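Local structure of MgGH51 (Meripilus giganteus, 6ZPV) at residues L217-P222 and T507-Q512; P405-Q410 and A461-G466; D439-V444 and T489-D494; A587-T590 and Q595-V598. The protein hydrolyses terminal alpha-L-arabinofuranosyl residues as a family GH51 arabinofuranosidase from a fungus, with arabinose-bearing polysaccharides of the plant cell wall as its probable substrates. All coordinates share one frame; numbering follows the deposited sequence.

Contacts 1, 2 and 3 belong to the (beta/alpha)8 barrel: contacts 1 and 2 pack its outer helices, while contact 3 joins loops that follow its seventh and eighth strands in chain order. Contact 4 shapes a loop of the C-terminal beta domain. The helix of 507-512 links three of them: Gln512 NE2 lies 3.4 Å from Met464 CE of contact 2, whose centre is about 17 Å from that of contact 1, and Phe510 CE2 lies 3.5 Å from Ile597 O of contact 4, whose centre is about 14 Å from that of contact 1. Contact 3, about 21 Å from contact 1 between centres, lies on the side where such barrels carry their active site.

Contact 1 of 4, residues L217-P222 and T507-Q512; sequences LAEMGP and TSFFAQ
Met220 and Phe509 bury the most surface here and pack on each other. Met220 is modelled in two conformations; in the one described here its chain bends at the last torsion (chi3 -59°), bringing CE to 3.6 Å from Phe509 CE1. The sulfur stands obliquely to the ring, 5.4 Å from SD to the ring centroid, a Met-aromatic contact. Met220 also runs alongside Gln512, pointing the same way, with SD 3.6 Å from Gln512 CB. A flexible, unbranched methionine suits this place because it can follow both the ring and the aliphatic base of the glutamine.

Segment 217-222 runs off the C-terminal end of helix 211-219, the next barrel helix after the first strand of the (beta/alpha)8 barrel, 20-21, though a beta-rich insertion lies between; 507-512 lies in helix 507-517, after the last strand. Their meeting closes the outer ring of helices. Gly221 takes the chain out of helix 211-219 toward strand 224-227 with a positive phi of 64°, easy for glycine.

The polar component lies at the rim of the aromatic ring. Glu219 reaches out on an extended chain and places OE2 at the ring edge, 3.7 Å from Phe509 CE2, with the carboxylate plane 88° from that of the ring. The ring's slightly positive C-H rim probably suits this negative neighbour. Salt bridges to Lys505 and Lys513 hold one carboxylate oxygen each. Were Phe509 replaced by an alanine, the Met220 methyl would probably face a gap and the Glu219 carboxylate would lose its aromatic edge. Gln512 gives its NE2 to the hydroxyl of Tyr430.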
loop_
_atom_site.group_PDB
_atom_site.type_symbol
_atom_site.label_atom_id
_atom_site.label_comp_id
_atom_site.label_asym_id
_atom_site.label_seq_id
_atom_site.Cartn_x
_atom_site.Cartn_y
_atom_site.Cartn_z
ATOM N N LEU A 217 3.481 -8.526 -1.801
ATOM C CA LEU A 217 2.048 -8.370 -1.590
ATOM C C LEU A 217 1.325 -9.526 -2.225
ATOM O O LEU A 217 0.400 -10.096 -1.605
ATOM C CB LEU A 217 1.590 -7.025 -2.184
ATOM C CG LEU A 217 2.206 -5.791 -1.519
ATOM C CD1 LEU A 217 1.544 -4.527 -2.079
ATOM C CD2 LEU A 217 2.225 -5.838 -0.030
ATOM N N ALA A 218 1.667 -9.901 -3.442
ATOM C CA ALA A 218 0.992 -11.035 -4.069
ATOM C C ALA A 218 1.239 -12.341 -3.310
ATOM O O ALA A 218 0.307 -13.175 -3.203
ATOM C CB ALA A 218 1.403 -11.137 -5.516
ATOM N N GLU A 219 2.389 -12.498 -2.680
ATOM C CA GLU A 219 2.760 -13.710 -1.886
ATOM C C GLU A 219 1.805 -14.011 -0.778
ATOM O O GLU A 219 1.606 -15.170 -0.403
ATOM C CB GLU A 219 4.204 -13.506 -1.288
ATOM C CG GLU A 219 4.744 -14.542 -0.382
ATOM C CD GLU A 219 6.102 -14.188 0.133
ATOM O OE1 GLU A 219 6.836 -13.421 -0.550
ATOM O OE2 GLU A 219 6.374 -14.780 1.230
ATOM N N MET A 220 1.214 -12.945 -0.258
ATOM C CA MET A 220 0.346 -13.019 0.912
ATOM C C MET A 220 -0.978 -13.694 0.555
ATOM O O MET A 220 -1.643 -14.119 1.458
ATOM C CB MET A 220 0.180 -11.632 1.533
ATOM C CG MET A 220 -0.074 -11.644 3.034
ATOM S SD MET A 220 -0.956 -10.151 3.571
ATOM C CE MET A 220 0.368 -9.126 2.954
ATOM N N GLY A 221 -1.341 -13.824 -0.717
ATOM C CA GLY A 221 -2.651 -14.273 -1.187
ATOM C C GLY A 221 -3.820 -13.389 -0.841
ATOM O O GLY A 221 -4.918 -13.882 -0.580
ATOM N N PRO A 222 -3.692 -12.065 -1.003
ATOM C CA PRO A 222 -4.823 -11.178 -0.709
ATOM C C PRO A 222 -5.920 -11.302 -1.756
ATOM O O PRO A 222 -5.646 -11.497 -2.945
ATOM C CB PRO A 222 -4.223 -9.797 -0.756
ATOM C CG PRO A 222 -3.100 -9.937 -1.756
ATOM C CD PRO A 222 -2.523 -11.335 -1.519
ATOM N N THR A 507 6.654 -10.548 11.324
ATOM C CA THR A 507 5.874 -11.619 11.975
ATOM C C THR A 507 4.373 -11.548 11.610
ATOM O O THR A 507 3.772 -12.559 11.262
ATOM C CB THR A 507 6.066 -11.536 13.499
ATOM O OG1 THR A 507 5.683 -10.210 13.898
ATOM C CG2 THR A 507 7.501 -11.820 13.943
ATOM N N SER A 508 3.839 -10.326 11.651
ATOM C CA SER A 508 2.439 -10.130 11.301
ATOM C C SER A 508 2.154 -10.451 9.831
ATOM O O SER A 508 1.072 -10.961 9.549
ATOM C CB SER A 508 1.998 -8.698 11.673
ATOM O OG SER A 508 1.977 -8.553 13.077
ATOM N N PHE A 509 3.112 -10.161 8.937
ATOM C CA PHE A 509 2.965 -10.565 7.534
ATOM C C PHE A 509 2.784 -12.067 7.452
ATOM O O PHE A 509 1.901 -12.559 6.730
ATOM C CB PHE A 509 4.198 -10.140 6.736
ATOM C CG PHE A 509 4.229 -10.733 5.342
ATOM C CD1 PHE A 509 3.623 -10.088 4.291
ATOM C CD2 PHE A 509 4.857 -11.956 5.096
ATOM C CE1 PHE A 509 3.686 -10.640 3.016
ATOM C CE2 PHE A 509 4.928 -12.499 3.815
ATOM C CZ PHE A 509 4.314 -11.817 2.792
ATOM N N PHE A 510 3.623 -12.831 8.166
ATOM C CA PHE A 510 3.493 -14.290 8.096
ATOM C C PHE A 510 2.169 -14.756 8.689
ATOM O O PHE A 510 1.616 -15.704 8.150
ATOM C CB PHE A 510 4.708 -14.973 8.736
ATOM C CG PHE A 510 5.969 -14.824 7.920
ATOM C CD1 PHE A 510 6.032 -15.328 6.631
ATOM C CD2 PHE A 510 7.096 -14.201 8.436
ATOM C CE1 PHE A 510 7.201 -15.211 5.907
ATOM C CE2 PHE A 510 8.254 -14.090 7.727
ATOM C CZ PHE A 510 8.285 -14.570 6.453
ATOM N N ALA A 511 1.669 -14.137 9.736
ATOM C CA ALA A 511 0.329 -14.509 10.231
ATOM C C ALA A 511 -0.733 -14.228 9.170
ATOM O O ALA A 511 -1.624 -15.057 8.940
ATOM C CB ALA A 511 0.015 -13.810 11.543
ATOM N N GLN A 512 -0.666 -13.070 8.541
ATOM C CA GLN A 512 -1.623 -12.739 7.479
ATOM C C GLN A 512 -1.537 -13.761 6.350
ATOM O O GLN A 512 -2.598 -14.217 5.858
ATOM C CB GLN A 512 -1.398 -11.325 6.923
ATOM C CG GLN A 512 -1.654 -10.171 7.886
ATOM C CD GLN A 512 -3.101 -10.024 8.203
ATOM O OE1 GLN A 512 -3.948 -9.971 7.273
ATOM N NE2 GLN A 512 -3.408 -9.919 9.504
#

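Contact 2 of 4, residues P405-Q410 and A461-G466; sequences PTWFYQ and AAFMTG
This is a buried, nearly parallel helix-helix contact on the outside of the (beta/alpha)8 barrel, built round an aromatic cluster of Trp407, Phe408 and Phe463. Helix 405-410 precedes barrel strand 424-432 and helix 454-469 follows it, so the two are neighbours in the outer layer; their local axes come within 7.6 Å and cross at 26°. Phe408 and Phe463 form a T-shaped pair: the edge of Phe408 points at the face of Phe463, with Phe408 CD1 3.5 Å from Phe463 CG and the planes 85° apart. Phe463 gets there because its CG stands opposite the backbone N (chi1 -174°), which carries the ring out to the other helix. Trp407 meets the far part of the same ring obliquely, CZ3 lying 3.7 Å from Phe463 CE1, while its CE3 also sits 3.8 Å above the centre of the Phe408 ring. Broad flat side chains suit this wedge between helices and strand. A leucine in place of Phe463 would probably leave the Phe408 edge without a ring face and open a gap beside the indole. On the side of the C-terminal beta domain, where His536 touches Ala462 and Thr534 touches Tyr409, the small Ala462 lets the backbones draw close, its CB resting 3.7 Å from Tyr409 CB.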
loop_
_atom_site.group_PDB
_atom_site.type_symbol
_atom_site.label_atom_id
_atom_site.label_comp_id
_atom_site.label_asym_id
_atom_site.label_seq_id
_atom_site.Cartn_x
_atom_site.Cartn_y
_atom_site.Cartn_z
ATOM N N PRO A 405 -1.424 -6.319 21.983
ATOM C CA PRO A 405 -1.550 -7.749 21.649
ATOM C C PRO A 405 -2.573 -8.495 22.498
ATOM O O PRO A 405 -3.323 -9.349 22.011
ATOM C CB PRO A 405 -0.095 -8.268 21.835
ATOM C CG PRO A 405 0.748 -7.051 21.578
ATOM C CD PRO A 405 -0.021 -5.881 22.180
ATOM N N THR A 406 -2.575 -8.182 23.811
ATOM C CA THR A 406 -3.481 -8.844 24.753
ATOM C C THR A 406 -4.941 -8.530 24.407
ATOM O O THR A 406 -5.784 -9.421 24.454
ATOM C CB THR A 406 -3.101 -8.452 26.171
ATOM O OG1 THR A 406 -1.793 -8.986 26.411
ATOM C CG2 THR A 406 -4.079 -8.959 27.201
ATOM N N TRP A 407 -5.210 -7.255 24.101
ATOM C CA TRP A 407 -6.591 -6.930 23.708
ATOM C C TRP A 407 -7.057 -7.823 22.558
ATOM O O TRP A 407 -8.206 -8.275 22.530
ATOM C CB TRP A 407 -6.684 -5.443 23.289
ATOM C CG TRP A 407 -8.062 -4.983 22.924
ATOM C CD1 TRP A 407 -8.912 -4.333 23.774
ATOM C CD2 TRP A 407 -8.741 -5.139 21.676
ATOM N NE1 TRP A 407 -10.096 -4.081 23.155
ATOM C CE2 TRP A 407 -10.043 -4.593 21.883
ATOM C CE3 TRP A 407 -8.418 -5.674 20.420
ATOM C CZ2 TRP A 407 -11.016 -4.600 20.859
ATOM C CZ3 TRP A 407 -9.392 -5.698 19.448
ATOM C CH2 TRP A 407 -10.683 -5.197 19.652
ATOM N N PHE A 408 -6.215 -8.050 21.570
ATOM C CA PHE A 408 -6.627 -8.824 20.396
ATOM C C PHE A 408 -7.031 -10.258 20.790
ATOM O O PHE A 408 -8.082 -10.732 20.323
ATOM C CB PHE A 408 -5.556 -8.802 19.292
ATOM C CG PHE A 408 -5.619 -7.544 18.473
ATOM C CD1 PHE A 408 -6.531 -7.471 17.425
ATOM C CD2 PHE A 408 -4.927 -6.407 18.793
ATOM C CE1 PHE A 408 -6.720 -6.294 16.713
ATOM C CE2 PHE A 408 -5.108 -5.247 18.074
ATOM C CZ PHE A 408 -5.996 -5.178 17.026
ATOM N N TYR A 409 -6.262 -10.962 21.634
ATOM C CA TYR A 409 -6.721 -12.315 22.006
ATOM C C TYR A 409 -7.950 -12.244 22.904
ATOM O O TYR A 409 -8.816 -13.101 22.827
ATOM C CB TYR A 409 -5.631 -13.254 22.522
ATOM C CG TYR A 409 -5.092 -12.983 23.891
ATOM C CD1 TYR A 409 -5.861 -13.317 24.998
ATOM C CD2 TYR A 409 -3.820 -12.516 24.131
ATOM C CE1 TYR A 409 -5.380 -13.169 26.303
ATOM C CE2 TYR A 409 -3.305 -12.423 25.433
ATOM C CZ TYR A 409 -4.084 -12.759 26.517
ATOM O OH TYR A 409 -3.571 -12.631 27.804
ATOM N N GLN A 410 -8.026 -11.239 23.773
ATOM C CA GLN A 410 -9.129 -11.057 24.694
ATOM C C GLN A 410 -10.414 -10.725 23.950
ATOM O O GLN A 410 -11.492 -10.902 24.531
ATOM C CB GLN A 410 -8.871 -10.010 25.784
ATOM C CG GLN A 410 -7.811 -10.457 26.770
ATOM C CD GLN A 410 -7.597 -9.354 27.812
ATOM O OE1 GLN A 410 -7.623 -8.149 27.461
ATOM N NE2 GLN A 410 -7.153 -9.742 28.979
ATOM N N ALA A 461 -3.540 -13.061 15.343
ATOM C CA ALA A 461 -3.994 -14.333 14.816
ATOM C C ALA A 461 -5.147 -14.851 15.656
ATOM O O ALA A 461 -6.150 -15.365 15.086
ATOM C CB ALA A 461 -2.873 -15.331 14.752
ATOM N N ALA A 462 -5.128 -14.707 16.965
ATOM C CA ALA A 462 -6.264 -15.122 17.790
ATOM C C ALA A 462 -7.509 -14.314 17.400
ATOM O O ALA A 462 -8.592 -14.887 17.231
ATOM C CB ALA A 462 -5.903 -14.931 19.267
ATOM N N PHE A 463 -7.357 -13.009 17.269
ATOM C CA PHE A 463 -8.513 -12.182 16.845
ATOM C C PHE A 463 -8.991 -12.634 15.448
ATOM O O PHE A 463 -10.230 -12.678 15.217
ATOM C CB PHE A 463 -8.038 -10.730 16.799
ATOM C CG PHE A 463 -9.120 -9.721 16.533
ATOM C CD1 PHE A 463 -9.978 -9.308 17.535
ATOM C CD2 PHE A 463 -9.217 -9.068 15.299
ATOM C CE1 PHE A 463 -10.948 -8.346 17.300
ATOM C CE2 PHE A 463 -10.171 -8.113 15.065
ATOM C CZ PHE A 463 -11.001 -7.710 16.092
ATOM N N MET A 464 -8.096 -12.990 14.539
ATOM C CA MET A 464 -8.471 -13.417 13.179
ATOM C C MET A 464 -9.239 -14.737 13.209
ATOM O O MET A 464 -10.093 -14.933 12.313
ATOM C CB MET A 464 -7.213 -13.504 12.327
ATOM C CG MET A 464 -6.542 -12.110 12.078
ATOM S SD MET A 464 -4.809 -12.201 11.697
ATOM C CE MET A 464 -5.041 -12.834 10.085
ATOM N N THR A 465 -8.984 -15.637 14.149
ATOM C CA THR A 465 -9.787 -16.850 14.241
ATOM C C THR A 465 -11.267 -16.468 14.481
ATOM O O THR A 465 -12.168 -17.136 13.956
ATOM C CB THR A 465 -9.320 -17.846 15.310
ATOM O OG1 THR A 465 -9.494 -17.311 16.631
ATOM C CG2 THR A 465 -7.915 -18.323 15.065
ATOM N N GLY A 466 -11.505 -15.406 15.253
ATOM C CA GLY A 466 -12.858 -14.927 15.466
ATOM C C GLY A 466 -13.420 -14.281 14.191
ATOM O O GLY A 466 -14.588 -14.452 13.898
#

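Contact 3 of 4, residues D439-V444 and T489-D494; sequences DLFGTV and TQWTPD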
loop_
_atom_site.group_PDB
_atom_site.type_symbol
_atom_site.label_atom_id
_atom_site.label_comp_id
_atom_site.label_asym_id
_atom_site.label_seq_id
_atom_site.Cartn_x
_atom_site.Cartn_y
_atom_site.Cartn_z
ATOM N N ASP A 439 -1.382 4.520 26.478
ATOM C CA ASP A 439 -0.631 5.445 25.567
ATOM C C ASP A 439 -0.298 4.697 24.282
ATOM O O ASP A 439 0.877 4.594 23.914
ATOM C CB ASP A 439 0.618 5.982 26.268
ATOM C CG ASP A 439 1.337 7.105 25.535
ATOM O OD1 ASP A 439 0.673 7.779 24.692
ATOM O OD2 ASP A 439 2.520 7.335 25.834
ATOM N N LEU A 440 -1.292 4.144 23.662
ATOM C CA LEU A 440 -1.097 3.240 22.505
ATOM C C LEU A 440 -0.365 3.899 21.355
ATOM O O LEU A 440 0.408 3.213 20.656
ATOM C CB LEU A 440 -2.460 2.780 21.984
ATOM C CG LEU A 440 -3.194 1.709 22.801
ATOM C CD1 LEU A 440 -4.656 1.661 22.392
ATOM C CD2 LEU A 440 -2.576 0.339 22.733
ATOM N N PHE A 441 -0.572 5.220 21.210
ATOM C CA PHE A 441 0.012 5.990 20.104
ATOM C C PHE A 441 1.285 6.687 20.501
ATOM O O PHE A 441 1.673 7.640 19.823
ATOM C CB PHE A 441 -1.066 6.848 19.444
ATOM C CG PHE A 441 -2.354 6.101 19.156
ATOM C CD1 PHE A 441 -2.448 5.259 18.084
ATOM C CD2 PHE A 441 -3.456 6.125 20.022
ATOM C CE1 PHE A 441 -3.584 4.493 17.846
ATOM C CE2 PHE A 441 -4.565 5.361 19.789
ATOM C CZ PHE A 441 -4.627 4.519 18.716
ATOM N N GLY A 442 1.915 6.264 21.581
ATOM C CA GLY A 442 3.180 6.837 22.052
ATOM C C GLY A 442 4.416 6.329 21.381
ATOM O O GLY A 442 4.347 5.772 20.261
ATOM N N THR A 443 5.529 6.549 22.074
ATOM C CA THR A 443 6.871 6.241 21.554
ATOM C C THR A 443 7.265 4.789 21.828
ATOM O O THR A 443 6.680 4.134 22.764
ATOM C CB THR A 443 7.900 7.177 22.172
ATOM O OG1 THR A 443 7.902 6.841 23.558
ATOM C CG2 THR A 443 7.563 8.632 21.945
ATOM N N VAL A 444 8.346 4.333 21.214
ATOM C CA VAL A 444 8.954 3.003 21.492
ATOM C C VAL A 444 9.345 2.946 22.969
ATOM O O VAL A 444 9.114 1.930 23.601
ATOM C CB VAL A 444 10.076 2.688 20.496
ATOM C CG1 VAL A 444 10.849 1.425 20.872
ATOM C CG2 VAL A 444 9.526 2.649 19.085
ATOM N N THR A 489 9.576 7.021 8.168
ATOM C CA THR A 489 8.458 6.410 8.882
ATOM C C THR A 489 7.639 7.421 9.683
ATOM O O THR A 489 8.239 8.191 10.458
ATOM C CB THR A 489 9.006 5.320 9.801
ATOM O OG1 THR A 489 9.582 4.268 8.999
ATOM C CG2 THR A 489 7.919 4.736 10.666
ATOM N N GLN A 490 6.337 7.405 9.482
ATOM C CA GLN A 490 5.377 8.200 10.259
ATOM C C GLN A 490 4.495 7.366 11.210
ATOM O O GLN A 490 3.886 7.941 12.082
ATOM C CB GLN A 490 4.526 9.083 9.378
ATOM C CG GLN A 490 5.327 10.032 8.482
ATOM C CD GLN A 490 5.946 9.411 7.255
ATOM O OE1 GLN A 490 5.221 8.710 6.555
ATOM N NE2 GLN A 490 7.242 9.692 7.012
ATOM N N TRP A 491 4.500 6.062 11.051
ATOM C CA TRP A 491 3.652 5.174 11.871
ATOM C C TRP A 491 4.307 3.792 11.966
ATOM O O TRP A 491 4.780 3.328 10.910
ATOM C CB TRP A 491 2.274 5.025 11.266
ATOM C CG TRP A 491 1.282 4.202 12.018
ATOM C CD1 TRP A 491 1.224 2.857 12.132
ATOM C CD2 TRP A 491 0.207 4.695 12.846
ATOM N NE1 TRP A 491 0.153 2.460 12.869
ATOM C CE2 TRP A 491 -0.485 3.580 13.339
ATOM C CE3 TRP A 491 -0.180 5.966 13.289
ATOM C CZ2 TRP A 491 -1.621 3.688 14.164
ATOM C CZ3 TRP A 491 -1.299 6.112 14.106
ATOM C CH2 TRP A 491 -1.975 4.962 14.537
ATOM N N THR A 492 4.320 3.177 13.133
ATOM C CA THR A 492 4.712 1.783 13.316
ATOM C C THR A 492 3.654 1.140 14.196
ATOM O O THR A 492 2.948 1.812 14.943
ATOM C CB THR A 492 6.084 1.663 13.972
ATOM O OG1 THR A 492 6.026 2.134 15.337
ATOM C CG2 THR A 492 7.156 2.440 13.223
ATOM N N PRO A 493 3.596 -0.195 14.245
ATOM C CA PRO A 493 4.276 -1.123 13.350
ATOM C C PRO A 493 3.553 -1.249 11.997
ATOM O O PRO A 493 2.401 -0.866 11.852
ATOM C CB PRO A 493 4.179 -2.441 14.134
ATOM C CG PRO A 493 2.843 -2.363 14.800
ATOM C CD PRO A 493 2.718 -0.890 15.173
ATOM N N ASP A 494 4.277 -1.781 11.023
ATOM C CA ASP A 494 3.799 -1.947 9.646
ATOM C C ASP A 494 3.984 -3.374 9.154
ATOM O O ASP A 494 4.910 -4.058 9.623
ATOM C CB ASP A 494 4.534 -0.938 8.757
ATOM C CG ASP A 494 4.392 0.463 9.273
ATOM O OD1 ASP A 494 3.309 1.035 9.188
ATOM O OD2 ASP A 494 5.447 0.979 9.867
#
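Phe441 carries its CG opposite the carbonyl carbon and next to the backbone N (chi1 -47°), whereas Trp491 sets its CG opposite the backbone N (chi1 -177°); these torsions bring the ends of the two rings together although the CA atoms of Phe441 and Trp491 are 9.0 Å apart. Both residues lie in loops of the (beta/alpha)8 barrel. Segment 439-444 comes after strand 424-432; segment 489-494 follows the last barrel strand, 474-479, and the short strand 483-485. Loops that follow the strands line the active-site side of such barrels, and the glycerol about 4 Å from the Trp491 side chain is consistent with a pocket nearby, though it probably comes from the crystallisation liquor.

The two rings meet rim to rim, neither lying over the other, with planes 44° apart and centroids 5.9 Å from each other when the six-membered ring of the indole is taken. This is a small surface contact. Phe441, the more exposed partner, is third in a type I turn from Asp439 to Gly442 and also touches a crystal neighbour, so its setting may partly reflect packing. Gly442 N closes the turn by donating to Asp439 O at 3.1 Å; glycine suits this position because a CB would clash with Asp439 OD2. Leu440 CB lies 3.9 Å above one face of the Phe441 ring.

Tryptophan suits the second loop because its long indole serves several neighbours at once: Arg448 makes a cation-pi contact with it, and Tyr402 meets it edge-to-face. Across the contact the benzo corner does the touching, Trp491 CH2 lying 3.6 Å from Phe441 CD1.

Contact 4 of 4, residues A587-T590 and Q595-V598; sequences ASNT and QAIV
Asn589 grips the backbone of Ile597 with both ends of its side-chain amide. Ile597 N donates to Asn589 OD1 at 2.8 Å, arriving in the carbonyl plane on a lone pair, and Asn589 ND2 returns a nearly straight bond to Ile597 O at 2.9 Å (171° at the hydrogen). A chi1 of -66° sets CG beside the backbone N and brings the amide up to the Ile597 backbone, where it offers one acceptor and one donor to a single residue, much as a neighbouring strand would. Asparagine suits this place because its short amide supplies both groups, and ND2 also donates to Lys505 O, which helps fix the flip of the amide.

Both segments belong to the long connection of a beta-hairpin, between the adjacent antiparallel strands 575-582 and 600-605 of the C-terminal beta domain. The amide thus ties the loop to itself where it lies against barrel helices 454-469 and 507-517.

Further out lies packing: Ala596 CB rests against the carbonyl oxygen of Ser588 (CB to Ser588 O 3.7 Å). The apolar part is Ile597, which sends its CD1 to 3.7 Å from Ala587 CB; both side chains also touch Val454 of helix 454-469.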
loop_
_atom_site.group_PDB
_atom_site.type_symbol
_atom_site.label_atom_id
_atom_site.label_comp_id
_atom_site.label_asym_id
_atom_site.label_seq_id
_atom_site.Cartn_x
_atom_site.Cartn_y
_atom_site.Cartn_z
ATOM N N ALA A 587 10.432 -11.002 19.866
ATOM C CA ALA A 587 11.244 -11.062 18.663
ATOM C C ALA A 587 10.523 -10.415 17.478
ATOM O O ALA A 587 9.302 -10.566 17.328
ATOM C CB ALA A 587 11.638 -12.489 18.311
ATOM N N SER A 588 11.279 -9.821 16.607
ATOM C CA SER A 588 10.849 -9.092 15.397
ATOM C C SER A 588 11.822 -9.373 14.254
ATOM O O SER A 588 13.010 -9.645 14.489
ATOM C CB SER A 588 10.874 -7.549 15.591
ATOM O OG SER A 588 9.864 -6.998 16.404
ATOM N N ASN A 589 11.348 -9.223 13.030
ATOM C CA ASN A 589 12.217 -9.103 11.850
ATOM C C ASN A 589 12.560 -7.633 11.661
ATOM O O ASN A 589 11.706 -6.769 11.660
ATOM C CB ASN A 589 11.536 -9.714 10.624
ATOM C CG ASN A 589 11.383 -11.218 10.841
ATOM O OD1 ASN A 589 12.297 -11.839 11.412
ATOM N ND2 ASN A 589 10.261 -11.777 10.373
ATOM N N THR A 590 13.861 -7.354 11.533
ATOM C CA THR A 590 14.361 -5.965 11.444
ATOM C C THR A 590 15.329 -5.852 10.308
ATOM O O THR A 590 15.746 -6.832 9.707
ATOM C CB THR A 590 15.119 -5.607 12.735
ATOM O OG1 THR A 590 16.295 -6.416 12.770
ATOM C CG2 THR A 590 14.299 -5.823 13.972
ATOM N N GLN A 595 15.317 -12.005 8.752
ATOM C CA GLN A 595 14.759 -13.359 8.754
ATOM C C GLN A 595 14.938 -14.015 10.120
ATOM O O GLN A 595 15.056 -15.254 10.244
ATOM C CB GLN A 595 15.285 -14.171 7.581
ATOM C CG GLN A 595 14.899 -13.599 6.229
ATOM C CD GLN A 595 15.344 -14.509 5.139
ATOM O OE1 GLN A 595 16.533 -14.784 5.004
ATOM N NE2 GLN A 595 14.403 -14.995 4.360
ATOM N N ALA A 596 14.896 -13.225 11.169
ATOM C CA ALA A 596 14.976 -13.778 12.523
ATOM C C ALA A 596 13.839 -14.766 12.776
ATOM O O ALA A 596 14.048 -15.825 13.412
ATOM C CB ALA A 596 14.915 -12.670 13.554
ATOM N N ILE A 597 12.632 -14.453 12.350
ATOM C CA ILE A 597 11.390 -15.226 12.604
ATOM C C ILE A 597 10.710 -15.546 11.290
ATOM O O ILE A 597 10.135 -14.629 10.668
ATOM C CB ILE A 597 10.432 -14.490 13.542
ATOM C CG1 ILE A 597 11.063 -14.039 14.861
ATOM C CG2 ILE A 597 9.188 -15.311 13.791
ATOM C CD1 ILE A 597 11.546 -15.144 15.727
ATOM N N VAL A 598 10.795 -16.809 10.869
ATOM C CA VAL A 598 10.158 -17.283 9.634
ATOM C C VAL A 598 9.436 -18.582 9.920
ATOM O O VAL A 598 9.791 -19.335 10.831
ATOM C CB VAL A 598 11.193 -17.426 8.518
ATOM C CG1 VAL A 598 11.847 -16.070 8.218
ATOM C CG2 VAL A 598 12.198 -18.507 8.851
#